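PDB 2GEY: AclR protein, which is a putative hydroxylase of the SnoaL-like family, probably acting in the biosynthesis of an aromatic polyketide antibiotic. Local coordinates for residues A[83-88]-A[93-98]; A[125-128]-A[132-135]; A[18-23]-A[53-58]. One frame throughout, in Å; residues are numbered along the deposited sequence.

Contact 1 (A[83-88]-A[93-98]); sequences ATHQGE and QPTGQR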
loop_
_atom_site.group_PDB
_atom_site.type_symbol
_atom_site.label_atom_id
_atom_site.label_comp_id
_atom_site.label_asym_id
_atom_site.label_seq_id
_atom_site.Cartn_x
_atom_site.Cartn_y
_atom_site.Cartn_z
ATOM N N ALA A 83 -2.954 -9.994 -14.517
ATOM C CA ALA A 83 -2.495 -10.079 -15.889
ATOM C C ALA A 83 -1.720 -11.362 -16.121
ATOM O O ALA A 83 -1.479 -12.132 -15.190
ATOM C CB ALA A 83 -1.605 -8.889 -16.208
ATOM N N THR A 84 -1.322 -11.562 -17.372
ATOM C CA THR A 84 -0.380 -12.616 -17.731
ATOM C C THR A 84 0.938 -11.951 -18.122
ATOM O O THR A 84 0.943 -10.907 -18.781
ATOM C CB THR A 84 -0.901 -13.451 -18.915
ATOM O OG1 THR A 84 -2.282 -13.755 -18.705
ATOM C CG2 THR A 84 -0.141 -14.736 -19.022
ATOM N N HIS A 85 2.052 -12.561 -17.726
ATOM C CA HIS A 85 3.372 -12.029 -18.041
ATOM C C HIS A 85 3.780 -12.495 -19.440
ATOM O O HIS A 85 4.276 -13.614 -19.615
ATOM C CB HIS A 85 4.402 -12.459 -16.982
ATOM C CG HIS A 85 5.761 -11.860 -17.184
ATOM N ND1 HIS A 85 6.915 -12.450 -16.711
ATOM C CD2 HIS A 85 6.150 -10.731 -17.822
ATOM C CE1 HIS A 85 7.954 -11.702 -17.042
ATOM N NE2 HIS A 85 7.518 -10.659 -17.724
ATOM N N GLN A 86 3.553 -11.625 -20.424
ATOM C CA GLN A 86 3.758 -11.946 -21.839
ATOM C C GLN A 86 4.946 -11.221 -22.469
ATOM O O GLN A 86 5.431 -11.645 -23.522
ATOM C CB GLN A 86 2.503 -11.605 -22.655
ATOM C CG GLN A 86 1.216 -12.290 -22.208
ATOM C CD GLN A 86 1.162 -13.783 -22.507
ATOM O OE1 GLN A 86 0.178 -14.449 -22.179
ATOM N NE2 GLN A 86 2.206 -14.317 -23.129
ATOM N N GLY A 87 5.409 -10.137 -21.852
ATOM C CA GLY A 87 6.574 -9.397 -22.353
ATOM C C GLY A 87 7.627 -9.215 -21.278
ATOM O O GLY A 87 7.319 -9.281 -20.092
ATOM N N GLU A 88 8.878 -8.995 -21.689
ATOM C CA GLU A 88 9.960 -8.816 -20.726
ATOM C C GLU A 88 9.631 -7.672 -19.765
ATOM O O GLU A 88 9.123 -6.626 -20.167
ATOM C CB GLU A 88 11.306 -8.569 -21.422
ATOM C CG GLU A 88 12.517 -8.711 -20.490
ATOM C CD GLU A 88 13.849 -8.450 -21.179
ATOM O OE1 GLU A 88 14.711 -7.775 -20.576
ATOM O OE2 GLU A 88 14.053 -8.942 -22.309
ATOM N N GLN A 93 12.471 -12.489 -18.483
ATOM C CA GLN A 93 11.787 -12.945 -19.690
ATOM C C GLN A 93 10.387 -13.458 -19.353
ATOM O O GLN A 93 10.176 -14.029 -18.282
ATOM C CB GLN A 93 12.590 -14.039 -20.393
ATOM C CG GLN A 93 13.965 -13.589 -20.885
ATOM C CD GLN A 93 13.902 -12.345 -21.757
ATOM O OE1 GLN A 93 13.125 -12.274 -22.708
ATOM N NE2 GLN A 93 14.720 -11.354 -21.426
ATOM N N PRO A 94 9.427 -13.260 -20.272
ATOM C CA PRO A 94 8.043 -13.634 -20.003
ATOM C C PRO A 94 7.842 -15.132 -19.789
ATOM O O PRO A 94 8.398 -15.947 -20.527
ATOM C CB PRO A 94 7.299 -13.163 -21.255
ATOM C CG PRO A 94 8.324 -13.073 -22.307
ATOM C CD PRO A 94 9.578 -12.666 -21.611
ATOM N N THR A 95 7.051 -15.464 -18.770
ATOM C CA THR A 95 6.745 -16.846 -18.411
ATOM C C THR A 95 5.393 -17.290 -18.982
ATOM O O THR A 95 5.187 -18.466 -19.270
ATOM C CB THR A 95 6.712 -17.004 -16.876
ATOM O OG1 THR A 95 5.940 -15.947 -16.294
ATOM C CG2 THR A 95 8.116 -16.939 -16.299
ATOM N N GLY A 96 4.476 -16.345 -19.152
ATOM C CA GLY A 96 3.080 -16.674 -19.418
ATOM C C GLY A 96 2.320 -16.933 -18.125
ATOM O O GLY A 96 1.159 -17.341 -18.160
ATOM N N GLN A 97 2.976 -16.692 -16.989
ATOM C CA GLN A 97 2.372 -16.868 -15.668
ATOM C C GLN A 97 1.339 -15.792 -15.415
ATOM O O GLN A 97 1.535 -14.645 -15.815
ATOM C CB GLN A 97 3.404 -16.687 -14.550
ATOM C CG GLN A 97 4.142 -17.904 -14.078
ATOM C CD GLN A 97 4.659 -17.706 -12.654
ATOM O OE1 GLN A 97 4.320 -18.468 -11.747
ATOM N NE2 GLN A 97 5.449 -16.648 -12.447
ATOM N N ARG A 98 0.278 -16.145 -14.698
ATOM C CA ARG A 98 -0.620 -15.137 -14.151
ATOM C C ARG A 98 0.060 -14.414 -12.994
ATOM O O ARG A 98 0.719 -15.037 -12.155
ATOM C CB ARG A 98 -1.927 -15.761 -13.669
ATOM C CG ARG A 98 -2.769 -16.376 -14.772
ATOM C CD ARG A 98 -3.361 -15.309 -15.692
ATOM N NE ARG A 98 -4.423 -14.569 -15.019
ATOM C CZ ARG A 98 -4.991 -13.453 -15.475
ATOM N NH1 ARG A 98 -4.602 -12.894 -16.622
ATOM N NH2 ARG A 98 -5.958 -12.892 -14.764
#
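H85 and P94 form the tightly packed part of this contact. The histidine's CG stands anti to its own backbone nitrogen (chi1 -176°), which carries the imidazole toward 93-98, against P94, and P94 CA settles over one face of it, 3.7 Å from the ring centroid, in a CH-pi contact displaced toward the rim. The pyrrolidine also presses on the 83-88 backbone, P94 CB lying 3.3 Å from Q86 C. Backbone bonds fix H85 from both ends: H85 N donates to Q97 O at 2.9 Å, and H85 O accepts from G96 N at 2.8 Å. The imidazole is buried, F58 meets the ring as well, and ND1 has no polar partner in the model. Next to it, the methyl of T84 is squeezed against G96 O, CG2 lying unusually close at 3.0 Å, a value that deserves little weight.

The two ends are looser and face solvent. The chain of R98 is folded back on itself, so that its guanidinium lies over the backbone of A83; its NH1 gives a hydrogen bond of 3.2 Å to T84 OG1, which lies in the guanidinium plane. D60 also bonds that hydroxyl. At the far end Q93 NE2 approaches E88 OE2 from above the carboxylate plane at 2.7 Å, but E88 has two conformers, so this link is doubtful as a fixed feature.

T95 OG1 accepts from Q97 N, an ST turn that shapes the returning chain. T84 and R98 form an antiparallel non-hydrogen-bonded pair, and the whole is the connection of a beta-hairpin joining strands 74-84 and 98-110 of the SnoaL-like alpha+beta barrel.

Contact 2 (A[125-128]-A[132-135]); sequences PLLV and KLPD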
loop_
_atom_site.group_PDB
_atom_site.type_symbol
_atom_site.label_atom_id
_atom_site.label_comp_id
_atom_site.label_asym_id
_atom_site.label_seq_id
_atom_site.Cartn_x
_atom_site.Cartn_y
_atom_site.Cartn_z
ATOM N N PRO A 125 3.756 -9.154 -4.666
ATOM C CA PRO A 125 3.351 -10.433 -5.262
ATOM C C PRO A 125 3.930 -10.643 -6.662
ATOM O O PRO A 125 4.260 -11.771 -7.038
ATOM C CB PRO A 125 1.818 -10.335 -5.340
ATOM C CG PRO A 125 1.434 -9.166 -4.543
ATOM C CD PRO A 125 2.604 -8.255 -4.462
ATOM N N LEU A 126 4.051 -9.559 -7.421
ATOM C CA LEU A 126 4.653 -9.626 -8.746
ATOM C C LEU A 126 6.143 -9.916 -8.650
ATOM O O LEU A 126 6.682 -10.711 -9.428
ATOM C CB LEU A 126 4.422 -8.317 -9.508
ATOM C CG LEU A 126 5.017 -8.227 -10.918
ATOM C CD1 LEU A 126 4.462 -9.324 -11.816
ATOM C CD2 LEU A 126 4.738 -6.858 -11.517
ATOM N N LEU A 127 6.813 -9.270 -7.699
ATOM C CA LEU A 127 8.245 -9.498 -7.503
ATOM C C LEU A 127 8.546 -10.956 -7.160
ATOM O O LEU A 127 9.563 -11.499 -7.602
ATOM C CB LEU A 127 8.812 -8.563 -6.434
ATOM C CG LEU A 127 8.817 -7.075 -6.799
ATOM C CD1 LEU A 127 9.033 -6.223 -5.552
ATOM C CD2 LEU A 127 9.866 -6.765 -7.860
ATOM N N VAL A 128 7.658 -11.587 -6.395
ATOM C CA VAL A 128 7.780 -13.013 -6.102
ATOM C C VAL A 128 7.625 -13.842 -7.386
ATOM O O VAL A 128 8.433 -14.739 -7.647
ATOM C CB VAL A 128 6.763 -13.455 -5.025
ATOM C CG1 VAL A 128 6.781 -14.972 -4.842
ATOM C CG2 VAL A 128 7.075 -12.772 -3.710
ATOM N N LYS A 132 12.242 -12.145 -8.073
ATOM C CA LYS A 132 13.060 -11.101 -7.456
ATOM C C LYS A 132 13.056 -11.236 -5.941
ATOM O O LYS A 132 13.980 -10.771 -5.269
ATOM C CB LYS A 132 12.541 -9.714 -7.831
ATOM C CG LYS A 132 12.536 -9.416 -9.321
ATOM C CD LYS A 132 13.945 -9.372 -9.887
ATOM C CE LYS A 132 13.986 -8.641 -11.220
ATOM N NZ LYS A 132 13.654 -7.197 -11.051
ATOM N N LEU A 133 11.988 -11.829 -5.411
ATOM C CA LEU A 133 11.890 -12.165 -3.995
ATOM C C LEU A 133 11.583 -13.648 -3.847
ATOM O O LEU A 133 10.937 -14.237 -4.711
ATOM C CB LEU A 133 10.780 -11.359 -3.325
ATOM C CG LEU A 133 10.953 -9.843 -3.329
ATOM C CD1 LEU A 133 9.700 -9.179 -2.800
ATOM C CD2 LEU A 133 12.170 -9.433 -2.514
ATOM N N PRO A 134 12.030 -14.260 -2.739
ATOM C CA PRO A 134 11.770 -15.682 -2.546
ATOM C C PRO A 134 10.287 -15.999 -2.436
ATOM O O PRO A 134 9.528 -15.212 -1.880
ATOM C CB PRO A 134 12.453 -15.992 -1.206
ATOM C CG PRO A 134 13.373 -14.868 -0.955
ATOM C CD PRO A 134 12.790 -13.679 -1.619
ATOM N N ASP A 135 9.896 -17.153 -2.965
ATOM C CA ASP A 135 8.526 -17.645 -2.858
ATOM C C ASP A 135 8.446 -18.609 -1.673
ATOM O O ASP A 135 8.749 -19.801 -1.806
ATOM C CB ASP A 135 8.127 -18.353 -4.156
ATOM C CG ASP A 135 6.634 -18.611 -4.253
ATOM O OD1 ASP A 135 5.885 -18.283 -3.304
ATOM O OD2 ASP A 135 6.203 -19.136 -5.303
HETATM O O HOH W 1 10.252 -16.176 -6.322
#
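L127 O is gripped by two backbone N-H groups of the following loop. K132 N reaches it at 2.8 Å, nearly along the C=O axis, whereas L133 N comes in from well above the carbonyl plane, 3.3 Å away. The two bonds therefore use quite different directions about one oxygen, and together they fold the chain back against the end of the short helix 124-129. A water molecule extends this polar seam: it donates to V128 O at 2.7 Å and to L133 O at 2.6 Å, linking the next carbonyl of the helix to the loop.

Beside the seam the side chains pack through their carbon atoms. L133 CG lies anti to its carbonyl carbon (chi1 -62°), an orientation that lays CD1 against L127 CB at 3.8 Å. L127 CD2 meanwhile rests near the first two methylenes of K132, whose chain then bends and leads its amine away toward a weak hydrogen bond with M90 O. V128 covers the other part of the loop with its two branches. Its CG2 meets L133 CB at 4.0 Å, the side chains crossing at about a right angle, and its CG1 lies 3.7 Å from D135 CG. The carboxylate of D135 turns its polar end to R129, with which OD2 forms a salt bridge, so that this residue offers carbon to the valine and charge to the arginine.

L133 also packs against L133 of the second subunit, and that neighbouring leucine touches L127 and K132 as well. The arrangement is thus a helix C-terminus tied off by the loop that leaves it toward helix 138-155, and it forms part of the dimer interface.

Contact 3 (A[18-23]-A[53-58]); sequences NRWDLS and GGLKAF
Two first torsions set this contact: L55 CG lies anti to the backbone N (chi1 -161°), which swings the branched end off helix 44-57 toward the loop, and W20 CG lies anti to the carbonyl carbon, beside the backbone N (chi1 -46°), which turns the indole to meet it. The L55 methyls then divide the work. CD1 lies 3.5 Å from W20 CD1, on the pyrrole part of the indole and oblique to the ring, the two side chains crossing at about a right angle. CD2 meets L22 tip to tip, 3.8 Å from L22 CG. No hydrogen bond spans the segments; the attachment is purely apolar and small, and it lies at the surface.

The indole is fixed by the bond from W20 NE1 to L61 O, in the loop before strand 62-71, while N18 O merely lies over one ring face. L22 also packs on M51 and E52, earlier in helix 44-57. On the side of the loop turned from L55, the R19 guanidinium forms a salt bridge with D21, NH2 to OD2 at 3.1 Å. D21 OD1 accepts from S23 OG on its syn lone pair and makes a weak capping bond to G24 N, at the start of helix 23-26.

W20 itself has a positive phi (60°) as the C-prime residue of a Schellman motif, in which D21 N bonds to A16 O and W20 N to W17 O. The tryptophan that ends helix 3-18 in this way is also the one that docks the end of that helix on helix 44-57.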
loop_
_atom_site.group_PDB
_atom_site.type_symbol
_atom_site.label_atom_id
_atom_site.label_comp_id
_atom_site.label_asym_id
_atom_site.label_seq_id
_atom_site.Cartn_x
_atom_site.Cartn_y
_atom_site.Cartn_z
ATOM N N ASN A 18 -8.590 -0.752 -18.934
ATOM C CA ASN A 18 -9.131 -2.099 -19.130
ATOM C C ASN A 18 -9.444 -2.457 -20.575
ATOM O O ASN A 18 -9.667 -3.640 -20.878
ATOM C CB ASN A 18 -10.356 -2.315 -18.240
ATOM C CG ASN A 18 -9.972 -2.607 -16.790
ATOM O OD1 ASN A 18 -8.840 -3.037 -16.513
ATOM N ND2 ASN A 18 -10.903 -2.393 -15.872
ATOM N N ARG A 19 -9.478 -1.457 -21.448
ATOM C CA ARG A 19 -9.488 -1.697 -22.898
ATOM C C ARG A 19 -8.131 -1.378 -23.540
ATOM O O ARG A 19 -7.996 -1.356 -24.771
ATOM C CB ARG A 19 -10.637 -0.943 -23.580
ATOM C CG ARG A 19 -10.565 0.529 -23.491
ATOM C CD ARG A 19 -11.595 1.226 -24.408
ATOM N NE ARG A 19 -11.298 2.646 -24.385
ATOM C CZ ARG A 19 -11.753 3.503 -23.480
ATOM N NH1 ARG A 19 -12.609 3.122 -22.551
ATOM N NH2 ARG A 19 -11.358 4.767 -23.530
ATOM N N TRP A 20 -7.121 -1.181 -22.695
ATOM C CA TRP A 20 -5.735 -1.001 -23.129
ATOM C C TRP A 20 -5.536 0.212 -24.045
ATOM O O TRP A 20 -4.824 0.132 -25.058
ATOM C CB TRP A 20 -5.226 -2.303 -23.767
ATOM C CG TRP A 20 -5.595 -3.470 -22.918
ATOM C CD1 TRP A 20 -5.167 -3.722 -21.648
ATOM C CD2 TRP A 20 -6.515 -4.513 -23.244
ATOM N NE1 TRP A 20 -5.749 -4.863 -21.172
ATOM C CE2 TRP A 20 -6.587 -5.369 -22.129
ATOM C CE3 TRP A 20 -7.296 -4.802 -24.367
ATOM C CZ2 TRP A 20 -7.397 -6.503 -22.107
ATOM C CZ3 TRP A 20 -8.105 -5.928 -24.343
ATOM C CH2 TRP A 20 -8.140 -6.769 -23.226
ATOM N N ASP A 21 -6.151 1.327 -23.647
ATOM C CA ASP A 21 -6.167 2.577 -24.406
ATOM C C ASP A 21 -5.514 3.690 -23.587
ATOM O O ASP A 21 -6.187 4.377 -22.824
ATOM C CB ASP A 21 -7.617 2.959 -24.725
ATOM C CG ASP A 21 -7.740 4.329 -25.393
ATOM O OD1 ASP A 21 -6.741 4.843 -25.935
ATOM O OD2 ASP A 21 -8.853 4.886 -25.374
ATOM N N LEU A 22 -4.209 3.878 -23.737
ATOM C CA LEU A 22 -3.518 4.857 -22.898
ATOM C C LEU A 22 -3.983 6.287 -23.183
ATOM O O LEU A 22 -3.989 7.118 -22.284
ATOM C CB LEU A 22 -2.001 4.740 -23.031
ATOM C CG LEU A 22 -1.377 3.407 -22.609
ATOM C CD1 LEU A 22 0.138 3.478 -22.742
ATOM C CD2 LEU A 22 -1.780 3.047 -21.203
ATOM N N SER A 23 -4.377 6.565 -24.426
ATOM C CA SER A 23 -4.856 7.900 -24.800
ATOM C C SER A 23 -6.093 8.292 -23.989
ATOM O O SER A 23 -6.285 9.465 -23.666
ATOM C CB SER A 23 -5.174 7.975 -26.304
ATOM O OG SER A 23 -6.441 7.403 -26.591
ATOM N N GLY A 53 5.412 0.633 -21.164
ATOM C CA GLY A 53 6.213 -0.559 -20.872
ATOM C C GLY A 53 5.421 -1.591 -20.095
ATOM O O GLY A 53 5.547 -2.795 -20.334
ATOM N N GLY A 54 4.600 -1.118 -19.162
ATOM C CA GLY A 54 3.739 -1.991 -18.375
ATOM C C GLY A 54 2.717 -2.704 -19.237
ATOM O O GLY A 54 2.506 -3.910 -19.101
ATOM N N LEU A 55 2.097 -1.960 -20.145
ATOM C CA LEU A 55 1.118 -2.534 -21.061
ATOM C C LEU A 55 1.746 -3.560 -22.005
ATOM O O LEU A 55 1.131 -4.578 -22.322
ATOM C CB LEU A 55 0.438 -1.416 -21.856
ATOM C CG LEU A 55 -0.895 -1.699 -22.546
ATOM C CD1 LEU A 55 -1.849 -2.473 -21.662
ATOM C CD2 LEU A 55 -1.519 -0.367 -22.973
ATOM N N LYS A 56 2.972 -3.308 -22.451
ATOM C CA LYS A 56 3.676 -4.266 -23.307
ATOM C C LYS A 56 3.974 -5.586 -22.581
ATOM O O LYS A 56 3.821 -6.666 -23.148
ATOM C CB LYS A 56 4.984 -3.660 -23.817
ATOM C CG LYS A 56 5.647 -4.491 -24.883
ATOM C CD LYS A 56 7.047 -3.990 -25.238
ATOM C CE LYS A 56 7.853 -5.074 -25.946
ATOM N NZ LYS A 56 8.134 -6.261 -25.054
ATOM N N ALA A 57 4.395 -5.486 -21.324
ATOM C CA ALA A 57 4.758 -6.658 -20.528
ATOM C C ALA A 57 3.521 -7.465 -20.126
ATOM O O ALA A 57 3.566 -8.704 -20.083
ATOM C CB ALA A 57 5.524 -6.232 -19.296
ATOM N N PHE A 58 2.432 -6.742 -19.851
ATOM C CA PHE A 58 1.177 -7.306 -19.353
ATOM C C PHE A 58 -0.008 -6.870 -20.234
ATOM O O PHE A 58 -0.892 -6.133 -19.785
ATOM C CB PHE A 58 0.986 -6.866 -17.906
ATOM C CG PHE A 58 2.169 -7.177 -17.036
ATOM C CD1 PHE A 58 2.467 -8.490 -16.708
ATOM C CD2 PHE A 58 3.013 -6.166 -16.586
ATOM C CE1 PHE A 58 3.568 -8.796 -15.926
ATOM C CE2 PHE A 58 4.119 -6.467 -15.792
ATOM C CZ PHE A 58 4.396 -7.785 -15.471
#

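In the fold
Contact 1 has the most buried centre, with H85 enclosed, although its ends meet solvent; contacts 2 and 3 lie at the surface. Their chemistry follows their places: backbone bonds of the connecting loop just beyond the strand ends and a ring contact in contact 1, a doubly gripped helix carbonyl with a bridging water in contact 2, and apolar side chains alone across contact 3. Contacts 1 and 3 share an edge, where A57 O receives probable hydrogen bonds from Q86 N and G87 N and F58 packs on A83. F58 also touches L126, so that segments 53-58 and 125-128 meet, whereas contacts 1 and 2 do not touch. Of the three, contact 2 alone reaches the second subunit.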